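Local coordinates for flagellar brake protein YcgR (Escherichia coli K-12, PDB 5Y6H), which acts as a flagellar brake, slowing the motor when bound to c-di-GMP, and is represented here by its N-terminal domain, the part involved in FliG binding, at residues Leu17-Leu30 against Ser41-Leu53. Numbering follows the deposited sequence.
Sequences LGVLRDLHKAAIPL and SKLLAITPDKLVL
The side chains of His24 and Ile46 lie alongside one another, pointing opposite ways, where helix 13-26 packs on the antiparallel sheet of the PilZN domain; the axes of helix 17-26 and strand 43-47 are 7.8 Å apart at closest approach, their N-to-C directions 133° apart. CG2 of Ile46 lies 3.7 Å from His24 CG, oblique to the imidazole, while its CD1 turns to Leu20 CB and Leu17 CD1. With His24 CG anti to the backbone N (chi1 171°), the ring edge reaches the strand's carbonyls: NE2 donates a weak, bent bond to Leu44 O (3.2 Å, 127° at the hydrogen), and CD2 sits near Leu43 O. An alanine here is likely to strip Ile46 CG2 of its ring cover and leave Leu44 O without this donor. The strand carries a classic beta bulge here: Leu44 N and, weakly, Ala45 N both bond to Val52 O. Leu43 presses CD2 to within 3.5 Å of Leu20 O, on the helix backbone. Toward the Leu17 end of the contact, the Leu17 side chain lies aslant the Pro48 ring, its CD2 packing on Pro48 CA and CB, and Arg21 NH2 approaches Pro48 CD at 3.7 Å. Beyond the helix, Leu30 and Ser41 form an antiparallel hydrogen-bonded pair, N to O in both directions; the Leu30 and Leu53 side chains are nearly perpendicular, with Leu30 CD1 3.7 Å from Leu53 CD2. One water bridges His24 O and Leu43 O; a second donates to Ile28 O and accepts from Leu43 N at 3.0 Å.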
loop_
_atom_site.group_PDB
_atom_site.type_symbol
_atom_site.label_atom_id
_atom_site.label_comp_id
_atom_site.label_asym_id
_atom_site.label_seq_id
_atom_site.Cartn_x
_atom_site.Cartn_y
_atom_site.Cartn_z
ATOM N N LEU A 17 -7.071 3.727 9.116
ATOM C CA LEU A 17 -7.055 2.288 9.349
ATOM C C LEU A 17 -8.341 1.634 8.856
ATOM O O LEU A 17 -8.313 0.513 8.337
ATOM C CB LEU A 17 -6.826 1.999 10.835
ATOM C CG LEU A 17 -6.608 0.536 11.234
ATOM C CD1 LEU A 17 -5.397 -0.028 10.517
ATOM C CD2 LEU A 17 -6.436 0.413 12.737
ATOM N N GLY A 18 -9.478 2.323 8.992
ATOM C CA GLY A 18 -10.735 1.750 8.530
ATOM C C GLY A 18 -10.733 1.433 7.047
ATOM O O GLY A 18 -11.226 0.383 6.626
ATOM N N VAL A 19 -10.168 2.328 6.234
ATOM C CA VAL A 19 -10.083 2.072 4.799
ATOM C C VAL A 19 -9.145 0.905 4.522
ATOM O O VAL A 19 -9.417 0.061 3.659
ATOM C CB VAL A 19 -9.635 3.340 4.049
ATOM C CG1 VAL A 19 -9.411 3.034 2.570
ATOM C CG2 VAL A 19 -10.657 4.455 4.220
ATOM N N LEU A 20 -8.026 0.841 5.249
ATOM C CA LEU A 20 -7.064 -0.236 5.038
ATOM C C LEU A 20 -7.664 -1.588 5.403
ATOM O O LEU A 20 -7.379 -2.598 4.747
ATOM C CB LEU A 20 -5.798 0.032 5.852
ATOM C CG LEU A 20 -4.969 1.241 5.413
ATOM C CD1 LEU A 20 -3.835 1.496 6.398
ATOM C CD2 LEU A 20 -4.427 1.052 4.000
ATOM N N ARG A 21 -8.498 -1.627 6.448
ATOM C CA ARG A 21 -9.189 -2.865 6.799
ATOM C C ARG A 21 -10.095 -3.325 5.665
ATOM O O ARG A 21 -10.140 -4.519 5.343
ATOM C CB ARG A 21 -10.002 -2.681 8.085
ATOM C CG ARG A 21 -9.187 -2.285 9.307
ATOM C CD ARG A 21 -8.949 -3.460 10.230
ATOM N NE ARG A 21 -8.457 -3.035 11.537
ATOM C CZ ARG A 21 -7.664 -3.775 12.302
ATOM N NH1 ARG A 21 -7.278 -4.973 11.883
ATOM N NH2 ARG A 21 -7.258 -3.323 13.481
ATOM N N ASP A 22 -10.828 -2.392 5.049
ATOM C CA ASP A 22 -11.679 -2.740 3.914
ATOM C C ASP A 22 -10.847 -3.205 2.725
ATOM O O ASP A 22 -11.238 -4.137 2.010
ATOM C CB ASP A 22 -12.543 -1.543 3.511
ATOM C CG ASP A 22 -13.776 -1.379 4.383
ATOM O OD1 ASP A 22 -14.059 -2.267 5.214
ATOM O OD2 ASP A 22 -14.469 -0.352 4.231
ATOM N N LEU A 23 -9.702 -2.557 2.497
ATOM C CA LEU A 23 -8.817 -2.934 1.397
ATOM C C LEU A 23 -8.275 -4.346 1.578
ATOM O O LEU A 23 -8.223 -5.133 0.625
ATOM C CB LEU A 23 -7.672 -1.928 1.296
ATOM C CG LEU A 23 -6.719 -2.049 0.106
ATOM C CD1 LEU A 23 -7.476 -1.997 -1.218
ATOM C CD2 LEU A 23 -5.659 -0.956 0.172
ATOM N N HIS A 24 -7.843 -4.677 2.796
ATOM C CA HIS A 24 -7.369 -6.026 3.082
ATOM C C HIS A 24 -8.447 -7.069 2.799
ATOM O O HIS A 24 -8.172 -8.115 2.199
ATOM C CB HIS A 24 -6.906 -6.111 4.537
ATOM C CG HIS A 24 -6.601 -7.501 4.988
ATOM N ND1 HIS A 24 -7.378 -8.173 5.907
ATOM C CD2 HIS A 24 -5.599 -8.346 4.651
ATOM C CE1 HIS A 24 -6.869 -9.374 6.114
ATOM N NE2 HIS A 24 -5.789 -9.505 5.365
ATOM N N LYS A 25 -9.686 -6.805 3.229
ATOM C CA LYS A 25 -10.758 -7.779 3.035
ATOM C C LYS A 25 -11.157 -7.896 1.568
ATOM O O LYS A 25 -11.461 -8.997 1.089
ATOM C CB LYS A 25 -11.970 -7.402 3.886
ATOM C CG LYS A 25 -12.958 -8.535 4.077
ATOM C CD LYS A 25 -14.045 -8.150 5.061
ATOM C CE LYS A 25 -14.780 -9.372 5.574
ATOM N NZ LYS A 25 -13.886 -10.271 6.357
ATOM N N ALA A 26 -11.177 -6.775 0.843
ATOM C CA ALA A 26 -11.520 -6.808 -0.577
ATOM C C ALA A 26 -10.500 -7.600 -1.385
ATOM O O ALA A 26 -10.856 -8.218 -2.397
ATOM C CB ALA A 26 -11.637 -5.383 -1.119
ATOM N N ALA A 27 -9.233 -7.582 -0.962
ATOM C CA ALA A 27 -8.170 -8.378 -1.577
ATOM C C ALA A 27 -8.021 -8.072 -3.065
ATOM O O ALA A 27 -7.851 -8.972 -3.890
ATOM C CB ALA A 27 -8.396 -9.874 -1.352
ATOM N N ILE A 28 -8.081 -6.793 -3.416
ATOM C CA ILE A 28 -7.871 -6.378 -4.800
ATOM C C ILE A 28 -6.389 -6.092 -5.013
ATOM O O ILE A 28 -5.652 -5.888 -4.034
ATOM C CB ILE A 28 -8.736 -5.158 -5.154
ATOM C CG1 ILE A 28 -8.405 -3.974 -4.247
ATOM C CG2 ILE A 28 -10.210 -5.517 -5.099
ATOM C CD1 ILE A 28 -8.980 -2.656 -4.758
ATOM N N PRO A 29 -5.903 -6.069 -6.256
ATOM C CA PRO A 29 -4.478 -5.807 -6.477
ATOM C C PRO A 29 -4.097 -4.389 -6.088
ATOM O O PRO A 29 -4.900 -3.456 -6.161
ATOM C CB PRO A 29 -4.301 -6.029 -7.985
ATOM C CG PRO A 29 -5.505 -6.785 -8.424
ATOM C CD PRO A 29 -6.608 -6.371 -7.513
ATOM N N LEU A 30 -2.850 -4.241 -5.657
ATOM C CA LEU A 30 -2.253 -2.943 -5.398
ATOM C C LEU A 30 -1.213 -2.655 -6.470
ATOM O O LEU A 30 -0.648 -3.574 -7.068
ATOM C CB LEU A 30 -1.570 -2.898 -4.026
ATOM C CG LEU A 30 -2.303 -3.353 -2.765
ATOM C CD1 LEU A 30 -1.413 -3.121 -1.554
ATOM C CD2 LEU A 30 -3.634 -2.643 -2.594
ATOM N N SER A 41 1.122 -5.699 -6.407
ATOM C CA SER A 41 1.245 -6.333 -5.095
ATOM C C SER A 41 -0.160 -6.604 -4.562
ATOM O O SER A 41 -1.136 -6.674 -5.319
ATOM C CB SER A 41 2.096 -5.448 -4.165
ATOM O OG SER A 41 2.154 -5.949 -2.837
ATOM N N LYS A 42 -0.254 -6.769 -3.257
ATOM C CA LYS A 42 -1.501 -7.036 -2.570
ATOM C C LYS A 42 -1.318 -6.855 -1.052
ATOM O O LYS A 42 -0.274 -7.128 -0.541
ATOM C CB LYS A 42 -1.977 -8.445 -2.882
ATOM C CG LYS A 42 -3.412 -8.700 -2.511
ATOM C CD LYS A 42 -3.781 -10.153 -2.688
ATOM C CE LYS A 42 -3.810 -10.556 -4.157
ATOM N NZ LYS A 42 -4.640 -9.754 -5.116
ATOM N N LEU A 43 -2.348 -6.371 -0.369
ATOM C CA LEU A 43 -2.271 -6.180 1.078
ATOM C C LEU A 43 -2.552 -7.518 1.753
ATOM O O LEU A 43 -3.705 -7.946 1.867
ATOM C CB LEU A 43 -3.240 -5.095 1.535
ATOM C CG LEU A 43 -3.257 -4.742 3.026
ATOM C CD1 LEU A 43 -1.891 -4.254 3.497
ATOM C CD2 LEU A 43 -4.338 -3.698 3.314
ATOM N N LEU A 44 -1.485 -8.178 2.210
ATOM C CA LEU A 44 -1.592 -9.527 2.760
ATOM C C LEU A 44 -2.104 -9.522 4.193
ATOM O O LEU A 44 -2.851 -10.422 4.593
ATOM C CB LEU A 44 -0.231 -10.222 2.703
ATOM C CG LEU A 44 0.301 -10.547 1.306
ATOM C CD1 LEU A 44 1.683 -11.169 1.391
ATOM C CD2 LEU A 44 -0.656 -11.467 0.567
ATOM N N ALA A 45 -1.700 -8.531 4.983
ATOM C CA ALA A 45 -2.046 -8.500 6.393
ATOM C C ALA A 45 -2.067 -7.058 6.872
ATOM O O ALA A 45 -1.374 -6.195 6.322
ATOM C CB ALA A 45 -1.059 -9.328 7.221
ATOM N N ILE A 46 -2.866 -6.807 7.907
ATOM C CA ILE A 46 -3.053 -5.462 8.437
ATOM C C ILE A 46 -3.215 -5.537 9.952
ATOM O O ILE A 46 -3.933 -6.402 10.468
ATOM C CB ILE A 46 -4.257 -4.753 7.779
ATOM C CG1 ILE A 46 -4.415 -3.329 8.316
ATOM C CG2 ILE A 46 -5.544 -5.566 7.948
ATOM C CD1 ILE A 46 -3.279 -2.399 7.918
ATOM N N THR A 47 -2.508 -4.653 10.665
ATOM C CA THR A 47 -2.699 -4.413 12.092
ATOM C C THR A 47 -2.688 -2.901 12.296
ATOM O O THR A 47 -2.350 -2.165 11.360
ATOM C CB THR A 47 -1.609 -5.083 12.943
ATOM O OG1 THR A 47 -0.426 -4.275 12.935
ATOM C CG2 THR A 47 -1.278 -6.485 12.438
ATOM N N PRO A 48 -3.052 -2.388 13.477
ATOM C CA PRO A 48 -2.938 -0.936 13.695
ATOM C C PRO A 48 -1.529 -0.401 13.521
ATOM O O PRO A 48 -1.362 0.810 13.332
ATOM C CB PRO A 48 -3.429 -0.758 15.139
ATOM C CG PRO A 48 -4.362 -1.894 15.345
ATOM C CD PRO A 48 -3.747 -3.048 14.599
ATOM N N ASP A 49 -0.510 -1.261 13.560
ATOM C CA ASP A 49 0.871 -0.811 13.516
ATOM C C ASP A 49 1.638 -1.247 12.274
ATOM O O ASP A 49 2.778 -0.804 12.097
ATOM C CB ASP A 49 1.623 -1.299 14.763
ATOM C CG ASP A 49 1.118 -0.653 16.038
ATOM O OD1 ASP A 49 1.130 -1.327 17.089
ATOM O OD2 ASP A 49 0.712 0.527 15.988
ATOM N N LYS A 50 1.062 -2.078 11.403
ATOM C CA LYS A 50 1.863 -2.588 10.297
ATOM C C LYS A 50 0.992 -2.996 9.115
ATOM O O LYS A 50 -0.159 -3.413 9.277
ATOM C CB LYS A 50 2.732 -3.770 10.752
ATOM C CG LYS A 50 2.165 -5.143 10.427
ATOM C CD LYS A 50 3.114 -6.250 10.864
ATOM C CE LYS A 50 2.349 -7.430 11.441
ATOM N NZ LYS A 50 3.247 -8.580 11.742
ATOM N N LEU A 51 1.567 -2.857 7.921
ATOM C CA LEU A 51 1.032 -3.401 6.679
ATOM C C LEU A 51 2.030 -4.406 6.127
ATOM O O LEU A 51 3.233 -4.131 6.085
ATOM C CB LEU A 51 0.806 -2.310 5.619
ATOM C CG LEU A 51 -0.318 -1.280 5.699
ATOM C CD1 LEU A 51 -0.148 -0.370 6.897
ATOM C CD2 LEU A 51 -0.357 -0.462 4.407
ATOM N N VAL A 52 1.537 -5.558 5.683
ATOM C CA VAL A 52 2.362 -6.565 5.021
ATOM C C VAL A 52 1.932 -6.629 3.563
ATOM O O VAL A 52 0.755 -6.871 3.273
ATOM C CB VAL A 52 2.238 -7.940 5.694
ATOM C CG1 VAL A 52 3.204 -8.927 5.061
ATOM C CG2 VAL A 52 2.494 -7.827 7.188
ATOM N N LEU A 53 2.880 -6.416 2.647
ATOM C CA LEU A 53 2.601 -6.330 1.219
ATOM C C LEU A 53 3.338 -7.430 0.464
ATOM O O LEU A 53 4.491 -7.742 0.774
ATOM C CB LEU A 53 3.010 -4.960 0.659
ATOM C CG LEU A 53 2.471 -3.732 1.398
ATOM C CD1 LEU A 53 3.177 -2.464 0.942
ATOM C CD2 LEU A 53 0.963 -3.602 1.201
HETATM O O HOH W 1 -5.926 -8.926 0.926
HETATM O O HOH W 2 -5.166 -5.848 -1.339
#